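Local coordinates for fiber protein (Human adenovirus 21, PDB 3L88) that forms the receptor-binding knob at the tip of the adenovirus fiber, a trimeric domain that attaches the virion to its host-cell receptor CD46, at residues S79-T84 against T106-F111; T11-I16 against P92-S97. One frame throughout, in Å; residues are numbered along the deposited sequence.

In the fold
Both contacts lie on the same side of the knob subunit, their centres about 11 Å apart, and their segments alternate along the chain. Contact 2 pairs strand 11-13 with the short strand 94-95, outermost within this chain in an antiparallel sheet; contact 1 joins two loops beside that edge, one before and one after strand 94-95. They touch directly: Phe111 CE2 is 3.5 Å from Leu12 N, Ser108 OG is 3.8 Å from Leu12 CD1, and Leu82 CD2 is 3.9 Å from Pro92 CA. A glycerol, probably from the crystallisation liquor, sits between them, bonded to contact 1 and weakly to Leu93 N of contact 2.

Contact 1 (S79-T84 against T106-F111); sequences SGNLLT and TSSKAF. With GOL (glycerol), chain O.
With chi1 at -57°, Ser108 carries OG beside its own backbone N and sends it to glycerol O1, a weak bond of 3.2 Å; Asn81, at chi1 -66°, likewise holds CG beside its backbone N and brings OD1 to 4.0 Å from Ser108 OG. The meeting is between two surface loops of the adenovirus fiber knob, and the second contains an ST turn, in which Ser107 OG accepts from Lys109 N at 3.1 Å. Across the loops there is one weak backbone bond, Ser108 N to Ser79 O at 3.3 Å, bent to 142° at the hydrogen. Gly80, without a side chain and at positive phi, lets the backbones come close: its CA lies 4.1 Å from Lys109 N, and Gly80 O is 3.5 Å from Ser108 CB. Asp77 OD1 takes the backbone N of both Ser79 and Asn81, tying the first loop back to the residue that follows strand 67-76. The glycerol bridges the two loops: its O1 also donates to Gly80 O, while its O3 gives a weak bond to Asn81 OD1. Beyond Gly80, the loop meets the same molecule through its backbone, Leu82 N donating to glycerol O2 at 2.9 Å.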
loop_
_atom_site.group_PDB
_atom_site.type_symbol
_atom_site.label_atom_id
_atom_site.label_comp_id
_atom_site.label_asym_id
_atom_site.label_seq_id
_atom_site.Cartn_x
_atom_site.Cartn_y
_atom_site.Cartn_z
ATOM N N SER C 79 -27.926 -6.490 0.507
ATOM C CA SER C 79 -27.525 -6.946 -0.822
ATOM C C SER C 79 -26.232 -6.275 -1.294
ATOM O O SER C 79 -25.780 -6.500 -2.416
ATOM C CB SER C 79 -28.644 -6.693 -1.833
ATOM O OG SER C 79 -29.680 -7.648 -1.691
ATOM N N GLY C 80 -25.650 -5.439 -0.442
ATOM C CA GLY C 80 -24.429 -4.726 -0.793
ATOM C C GLY C 80 -24.664 -3.509 -1.671
ATOM O O GLY C 80 -23.728 -2.973 -2.265
ATOM N N ASN C 81 -25.913 -3.062 -1.740
ATOM C CA ASN C 81 -26.263 -1.889 -2.532
ATOM C C ASN C 81 -26.252 -0.600 -1.716
ATOM O O ASN C 81 -26.658 -0.585 -0.555
ATOM C CB ASN C 81 -27.622 -2.092 -3.204
ATOM C CG ASN C 81 -27.596 -3.206 -4.240
ATOM O OD1 ASN C 81 -26.699 -3.268 -5.080
ATOM N ND2 ASN C 81 -28.572 -4.098 -4.171
ATOM N N LEU C 82 -25.783 0.480 -2.330
ATOM C CA LEU C 82 -25.639 1.757 -1.635
ATOM C C LEU C 82 -26.976 2.300 -1.146
ATOM O O LEU C 82 -27.954 2.327 -1.884
ATOM C CB LEU C 82 -24.955 2.785 -2.537
ATOM C CG LEU C 82 -24.641 4.143 -1.900
ATOM C CD1 LEU C 82 -23.561 4.022 -0.830
ATOM C CD2 LEU C 82 -24.243 5.154 -2.968
ATOM N N LEU C 83 -27.012 2.728 0.109
ATOM C CA LEU C 83 -28.174 3.438 0.625
ATOM C C LEU C 83 -28.006 4.940 0.441
ATOM O O LEU C 83 -27.336 5.607 1.229
ATOM C CB LEU C 83 -28.409 3.097 2.095
ATOM C CG LEU C 83 -28.888 1.669 2.345
ATOM C CD1 LEU C 83 -28.768 1.322 3.820
ATOM C CD2 LEU C 83 -30.315 1.500 1.837
ATOM N N THR C 84 -28.636 5.459 -0.606
ATOM C CA THR C 84 -28.339 6.787 -1.119
ATOM C C THR C 84 -28.704 7.900 -0.141
ATOM O O THR C 84 -27.954 8.863 0.020
ATOM C CB THR C 84 -29.022 7.010 -2.483
ATOM O OG1 THR C 84 -28.075 6.754 -3.524
ATOM C CG2 THR C 84 -29.541 8.430 -2.619
ATOM N N THR C 106 -27.013 -10.972 -8.923
ATOM C CA THR C 106 -27.429 -9.619 -8.571
ATOM C C THR C 106 -26.922 -9.219 -7.186
ATOM O O THR C 106 -27.641 -8.595 -6.404
ATOM C CB THR C 106 -28.964 -9.469 -8.618
ATOM O OG1 THR C 106 -29.571 -10.447 -7.763
ATOM C CG2 THR C 106 -29.477 -9.655 -10.041
ATOM N N SER C 107 -25.669 -9.565 -6.901
ATOM C CA SER C 107 -25.090 -9.329 -5.585
ATOM C C SER C 107 -23.806 -8.501 -5.656
ATOM O O SER C 107 -22.883 -8.826 -6.407
ATOM C CB SER C 107 -24.815 -10.661 -4.884
ATOM O OG SER C 107 -24.450 -10.455 -3.531
ATOM N N SER C 108 -23.773 -7.410 -4.894
ATOM C CA SER C 108 -22.524 -6.730 -4.569
ATOM C C SER C 108 -22.092 -7.104 -3.157
ATOM O O SER C 108 -21.125 -6.557 -2.625
ATOM C CB SER C 108 -22.689 -5.215 -4.676
ATOM O OG SER C 108 -23.142 -4.846 -5.966
ATOM N N LYS C 109 -22.819 -8.043 -2.559
ATOM C CA LYS C 109 -22.539 -8.490 -1.200
ATOM C C LYS C 109 -21.094 -8.951 -1.036
ATOM O O LYS C 109 -20.474 -8.736 0.008
ATOM C CB LYS C 109 -23.498 -9.618 -0.806
ATOM C CG LYS C 109 -23.392 -10.046 0.651
ATOM C CD LYS C 109 -24.270 -11.255 0.936
ATOM C CE LYS C 109 -24.021 -11.810 2.334
ATOM N NZ LYS C 109 -24.610 -13.170 2.508
ATOM N N ALA C 110 -20.561 -9.582 -2.076
ATOM C CA ALA C 110 -19.240 -10.195 -2.003
ATOM C C ALA C 110 -18.103 -9.169 -1.984
ATOM O O ALA C 110 -16.947 -9.520 -1.759
ATOM C CB ALA C 110 -19.057 -11.188 -3.136
ATOM N N PHE C 111 -18.444 -7.900 -2.190
ATOM C CA PHE C 111 -17.467 -6.813 -2.176
ATOM C C PHE C 111 -17.391 -6.134 -0.808
ATOM O O PHE C 111 -16.499 -5.320 -0.558
ATOM C CB PHE C 111 -17.818 -5.767 -3.239
ATOM C CG PHE C 111 -17.592 -6.229 -4.650
ATOM C CD1 PHE C 111 -18.620 -6.808 -5.375
ATOM C CD2 PHE C 111 -16.357 -6.069 -5.261
ATOM C CE1 PHE C 111 -18.419 -7.237 -6.676
ATOM C CE2 PHE C 111 -16.149 -6.489 -6.563
ATOM C CZ PHE C 111 -17.183 -7.074 -7.271
HETATM C C1 GOL O . -24.300 -1.509 -5.301
HETATM O O1 GOL O . -22.978 -1.802 -4.896
HETATM C C2 GOL O . -24.475 -0.001 -5.479
HETATM O O2 GOL O . -23.839 0.668 -4.416
HETATM C C3 GOL O . -25.957 0.364 -5.493
HETATM O O3 GOL O . -26.616 -0.322 -6.534
#

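Contact 2 (T11-I16 against P92-S97)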
loop_
_atom_site.group_PDB
_atom_site.type_symbol
_atom_site.label_atom_id
_atom_site.label_comp_id
_atom_site.label_asym_id
_atom_site.label_seq_id
_atom_site.Cartn_x
_atom_site.Cartn_y
_atom_site.Cartn_z
ATOM N N THR C 11 -15.206 -6.325 -10.196
ATOM C CA THR C 11 -14.949 -4.917 -9.930
ATOM C C THR C 11 -16.235 -4.180 -9.580
ATOM O O THR C 11 -17.217 -4.241 -10.318
ATOM C CB THR C 11 -14.250 -4.223 -11.133
ATOM O OG1 THR C 11 -13.045 -4.926 -11.468
ATOM C CG2 THR C 11 -13.898 -2.789 -10.800
ATOM N N LEU C 12 -16.226 -3.505 -8.435
ATOM C CA LEU C 12 -17.304 -2.595 -8.058
ATOM C C LEU C 12 -16.722 -1.200 -7.873
ATOM O O LEU C 12 -15.780 -1.015 -7.104
ATOM C CB LEU C 12 -17.966 -3.065 -6.762
ATOM C CG LEU C 12 -19.207 -2.300 -6.304
ATOM C CD1 LEU C 12 -20.382 -2.574 -7.234
ATOM C CD2 LEU C 12 -19.557 -2.658 -4.870
ATOM N N TRP C 13 -17.259 -0.225 -8.600
ATOM C CA TRP C 13 -16.626 1.087 -8.664
ATOM C C TRP C 13 -17.566 2.243 -9.000
ATOM O O TRP C 13 -18.746 2.042 -9.290
ATOM C CB TRP C 13 -15.440 1.065 -9.631
ATOM C CG TRP C 13 -15.823 0.988 -11.077
ATOM C CD1 TRP C 13 -17.080 0.844 -11.592
ATOM C CD2 TRP C 13 -14.932 1.003 -12.200
ATOM N NE1 TRP C 13 -17.026 0.792 -12.964
ATOM C CE2 TRP C 13 -15.720 0.889 -13.362
ATOM C CE3 TRP C 13 -13.544 1.109 -12.334
ATOM C CZ2 TRP C 13 -15.168 0.888 -14.640
ATOM C CZ3 TRP C 13 -12.997 1.101 -13.605
ATOM C CH2 TRP C 13 -13.807 0.993 -14.742
ATOM N N THR C 14 -17.018 3.454 -8.947
ATOM C CA THR C 14 -17.770 4.669 -9.218
ATOM C C THR C 14 -17.777 4.974 -10.709
ATOM O O THR C 14 -18.393 5.946 -11.144
ATOM C CB THR C 14 -17.139 5.871 -8.503
ATOM O OG1 THR C 14 -15.742 5.929 -8.815
ATOM C CG2 THR C 14 -17.311 5.749 -7.002
ATOM N N GLY C 15 -17.069 4.156 -11.483
ATOM C CA GLY C 15 -16.752 4.496 -12.860
ATOM C C GLY C 15 -15.558 5.425 -12.904
ATOM O O GLY C 15 -15.185 6.010 -11.891
ATOM N N ILE C 16 -14.934 5.539 -14.072
ATOM C CA ILE C 16 -13.762 6.394 -14.229
ATOM C C ILE C 16 -14.194 7.838 -14.453
ATOM O O ILE C 16 -15.112 8.105 -15.222
ATOM C CB ILE C 16 -12.891 5.949 -15.420
ATOM C CG1 ILE C 16 -12.348 4.541 -15.196
ATOM C CG2 ILE C 16 -11.743 6.914 -15.635
ATOM C CD1 ILE C 16 -11.571 4.014 -16.372
ATOM N N PRO C 92 -25.054 5.366 -6.905
ATOM C CA PRO C 92 -24.789 3.958 -6.611
ATOM C C PRO C 92 -23.554 3.453 -7.350
ATOM O O PRO C 92 -23.291 3.874 -8.472
ATOM C CB PRO C 92 -26.041 3.243 -7.142
ATOM C CG PRO C 92 -27.094 4.292 -7.213
ATOM C CD PRO C 92 -26.367 5.558 -7.546
ATOM N N LEU C 93 -22.797 2.569 -6.711
ATOM C CA LEU C 93 -21.689 1.886 -7.370
ATOM C C LEU C 93 -22.214 0.932 -8.437
ATOM O O LEU C 93 -23.396 0.592 -8.453
ATOM C CB LEU C 93 -20.849 1.118 -6.347
ATOM C CG LEU C 93 -20.307 1.932 -5.171
ATOM C CD1 LEU C 93 -19.576 1.039 -4.185
ATOM C CD2 LEU C 93 -19.394 3.034 -5.667
ATOM N N LYS C 94 -21.327 0.500 -9.325
ATOM C CA LYS C 94 -21.700 -0.420 -10.390
ATOM C C LYS C 94 -20.523 -1.313 -10.771
ATOM O O LYS C 94 -19.370 -1.016 -10.447
ATOM C CB LYS C 94 -22.183 0.364 -11.610
ATOM C CG LYS C 94 -21.094 1.196 -12.268
ATOM C CD LYS C 94 -21.670 2.328 -13.092
ATOM C CE LYS C 94 -20.576 3.062 -13.830
ATOM N NZ LYS C 94 -21.061 4.361 -14.356
ATOM N N ASN C 95 -20.824 -2.403 -11.470
ATOM C CA ASN C 95 -19.798 -3.313 -11.973
ATOM C C ASN C 95 -19.107 -2.769 -13.218
ATOM O O ASN C 95 -19.650 -1.917 -13.923
ATOM C CB ASN C 95 -20.402 -4.686 -12.269
ATOM C CG ASN C 95 -20.942 -5.370 -11.024
ATOM O OD1 ASN C 95 -20.286 -5.402 -9.984
ATOM N ND2 ASN C 95 -22.138 -5.934 -11.133
ATOM N N LYS C 96 -17.903 -3.264 -13.485
ATOM C CA LYS C 96 -17.119 -2.775 -14.612
ATOM C C LYS C 96 -17.690 -3.276 -15.932
ATOM O O LYS C 96 -17.678 -2.565 -16.932
ATOM C CB LYS C 96 -15.650 -3.186 -14.470
ATOM C CG LYS C 96 -14.744 -2.669 -15.577
ATOM C CD LYS C 96 -13.288 -2.973 -15.277
ATOM C CE LYS C 96 -12.466 -3.096 -16.550
ATOM N NZ LYS C 96 -12.362 -1.806 -17.287
ATOM N N SER C 97 -18.227 -4.491 -15.922
ATOM C CA SER C 97 -18.671 -5.133 -17.156
ATOM C C SER C 97 -20.081 -4.705 -17.563
ATOM O O SER C 97 -21.070 -5.150 -16.980
ATOM C CB SER C 97 -18.596 -6.654 -17.023
ATOM O OG SER C 97 -19.159 -7.080 -15.795
#
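Trp13 and Lys94 form an antiparallel hydrogen-bonded pair at the edge of a knob sheet, with Trp13 N to Lys94 O at 2.9 Å and Lys94 N to Trp13 O at 3.0 Å. Both bonds are nearly straight, 162° and 161° at the hydrogen. On the tightly packed side, Leu12 and Leu93 cross at about a right angle, CD2 of Leu12 meeting CD1 of Leu93 at 3.8 Å, and the other branch of Leu93, CD2, rests on Thr14 CG2. On the other side of strand 11-13 from 94-95, strand 33-42 continues the sheet, Leu12 pairing with Leu39 and Thr14 with Leu37. The indole of Trp13, swung between its backbone N and carbonyl carbon by chi1 of 72°, is sandwiched: Gly15 CA lies over one face, Thr11 CG2 and Lys96 CB over the opposite one, each offset toward the rim. Lys96 CG also reaches Trp13 CZ2 at 3.7 Å. The solvent side is looser: exposed Lys94 extends its chain past the indole toward Gly15. The Thr11 end is loosely bonded but covered: Lys96 N reaches Thr11 O through a weak bond of 3.4 Å, while Gly44 of a neighbouring subunit packs on Lys96 and gives a weak bond to Thr11 OG1. The chemistry implies good backbone bonding at one pair, weakening toward Lys96, with lysine side chains contributing methylenes against the indole rim.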